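Local coordinates for protein serine protease inhibitor (PDB 2PEF) that probably inhibits serine proteases as a member of the serpin family, here in its latent state, at residues Ser34-Met39 with Leu362-Gly367. Numbering follows the deposited sequence. Where two conformers were deposited one is given.
Sequences SPLSAM and LPIFIG
Ser34, just before helix 35-46, lies against the corner that the chain turns at Ile364 and Phe365, with the CA atoms of Ser34 and Phe365 4.3 Å apart. Ser34 OG donates to Ile364 O at 2.8 Å, meeting the carbonyl nearly end-on (C=O...donor angle 162°). Ser34 OG also accepts from Ser37 N at 3.2 Å, an N-cap bond to the first turn of the helix. The chi1 of 174° turns OG away from its own N and beside the carbonyl carbon, where it reaches both partners. Ser34 CB sits over one face of the Phe365 ring, toward its rim, in a CH-pi contact 4.1 Å from the centroid. The corner is a classic beta bulge, in which Ile364 and Phe365 both face Ile355 of the neighbouring antiparallel strand. It lies in the buried centre of the serpin fold, where strand 322-331 also packs on Ser34 and Phe365. Loss of the Ser34 hydroxyl, as with an alanine here, is likely to leave Ile364 O without this donor and the first turn without its side-chain cap. Pro35 CD packs 3.4 Å from Pro363 O, and Pro35 CG meets Ile366 CG2 at 4.0 Å. Leu36 CD2 and Ile364 CD1 meet at 3.9 Å, the side chains side by side, and Tyr77 touches both.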
loop_
_atom_site.group_PDB
_atom_site.type_symbol
_atom_site.label_atom_id
_atom_site.label_comp_id
_atom_site.label_asym_id
_atom_site.label_seq_id
_atom_site.Cartn_x
_atom_site.Cartn_y
_atom_site.Cartn_z
ATOM N N SER A 34 -0.064 0.319 1.570
ATOM C CA SER A 34 0.649 0.336 0.303
ATOM C C SER A 34 -0.160 1.126 -0.707
ATOM O O SER A 34 -1.169 0.627 -1.223
ATOM C CB SER A 34 0.887 -1.076 -0.225
ATOM O OG SER A 34 1.446 -1.036 -1.519
ATOM N N PRO A 35 0.265 2.369 -0.984
ATOM C CA PRO A 35 -0.417 3.174 -1.991
ATOM C C PRO A 35 -0.400 2.493 -3.357
ATOM O O PRO A 35 -1.386 2.572 -4.086
ATOM C CB PRO A 35 0.392 4.471 -2.008
ATOM C CG PRO A 35 1.048 4.526 -0.673
ATOM C CD PRO A 35 1.376 3.108 -0.353
ATOM N N LEU A 36 0.701 1.817 -3.683
ATOM C CA LEU A 36 0.822 1.083 -4.942
ATOM C C LEU A 36 -0.286 0.042 -5.086
ATOM O O LEU A 36 -0.961 -0.008 -6.106
ATOM C CB LEU A 36 2.193 0.406 -5.065
ATOM C CG LEU A 36 2.453 -0.418 -6.334
ATOM C CD1 LEU A 36 2.328 0.427 -7.608
ATOM C CD2 LEU A 36 3.819 -1.083 -6.249
ATOM N N SER A 37 -0.463 -0.780 -4.055
ATOM C CA SER A 37 -1.500 -1.805 -4.058
ATOM C C SER A 37 -2.902 -1.218 -4.229
ATOM O O SER A 37 -3.705 -1.729 -5.012
ATOM C CB SER A 37 -1.424 -2.637 -2.777
ATOM O OG SER A 37 -2.476 -3.583 -2.728
ATOM N N ALA A 38 -3.185 -0.144 -3.497
ATOM C CA ALA A 38 -4.482 0.523 -3.574
ATOM C C ALA A 38 -4.727 1.094 -4.964
ATOM O O ALA A 38 -5.796 0.879 -5.547
ATOM C CB ALA A 38 -4.589 1.607 -2.521
ATOM N N MET A 39 -3.727 1.809 -5.483
ATOM C CA MET A 39 -3.758 2.368 -6.833
ATOM C C MET A 39 -4.099 1.309 -7.882
ATOM O O MET A 39 -4.946 1.519 -8.753
ATOM C CB MET A 39 -2.403 3.010 -7.160
ATOM C CG MET A 39 -2.243 3.463 -8.607
ATOM S SD MET A 39 -3.345 4.818 -9.049
ATOM C CE MET A 39 -2.553 6.193 -8.223
ATOM N N LEU A 362 8.823 7.379 -4.734
ATOM C CA LEU A 362 7.451 7.017 -4.384
ATOM C C LEU A 362 7.392 5.949 -3.291
ATOM O O LEU A 362 8.170 4.996 -3.314
ATOM C CB LEU A 362 6.689 6.534 -5.621
ATOM C CG LEU A 362 6.329 7.605 -6.654
ATOM C CD1 LEU A 362 5.828 6.961 -7.941
ATOM C CD2 LEU A 362 5.292 8.574 -6.101
ATOM N N PRO A 363 6.463 6.105 -2.331
ATOM C CA PRO A 363 6.350 5.123 -1.253
ATOM C C PRO A 363 5.551 3.879 -1.643
ATOM O O PRO A 363 4.329 3.950 -1.832
ATOM C CB PRO A 363 5.631 5.902 -0.154
ATOM C CG PRO A 363 4.771 6.877 -0.887
ATOM C CD PRO A 363 5.492 7.207 -2.179
ATOM N N ILE A 364 6.245 2.749 -1.760
ATOM C CA ILE A 364 5.591 1.457 -1.980
ATOM C C ILE A 364 4.751 1.095 -0.756
ATOM O O ILE A 364 3.611 0.655 -0.890
ATOM C CB ILE A 364 6.622 0.327 -2.281
ATOM C CG1 ILE A 364 7.563 0.722 -3.431
ATOM C CG2 ILE A 364 5.924 -1.014 -2.542
ATOM C CD1 ILE A 364 6.893 0.913 -4.788
ATOM N N PHE A 365 5.341 1.291 0.422
ATOM C CA PHE A 365 4.669 1.164 1.712
ATOM C C PHE A 365 4.936 2.423 2.526
ATOM O O PHE A 365 6.012 3.029 2.426
ATOM C CB PHE A 365 5.199 -0.053 2.476
ATOM C CG PHE A 365 4.736 -1.372 1.922
ATOM C CD1 PHE A 365 5.417 -1.982 0.867
ATOM C CD2 PHE A 365 3.628 -2.019 2.470
ATOM C CE1 PHE A 365 4.994 -3.211 0.359
ATOM C CE2 PHE A 365 3.195 -3.242 1.968
ATOM C CZ PHE A 365 3.876 -3.841 0.912
ATOM N N ILE A 366 3.953 2.825 3.324
ATOM C CA ILE A 366 4.118 3.963 4.234
ATOM C C ILE A 366 3.301 3.711 5.505
ATOM O O ILE A 366 2.167 3.228 5.442
ATOM C CB ILE A 366 3.792 5.328 3.546
ATOM C CG1 ILE A 366 4.111 6.505 4.477
ATOM C CG2 ILE A 366 2.346 5.371 3.040
ATOM C CD1 ILE A 366 4.232 7.850 3.756
ATOM N N GLY A 367 3.893 4.000 6.657
ATOM C CA GLY A 367 3.243 3.669 7.921
ATOM C C GLY A 367 3.740 4.399 9.145
ATOM O O GLY A 367 4.580 5.294 9.060
#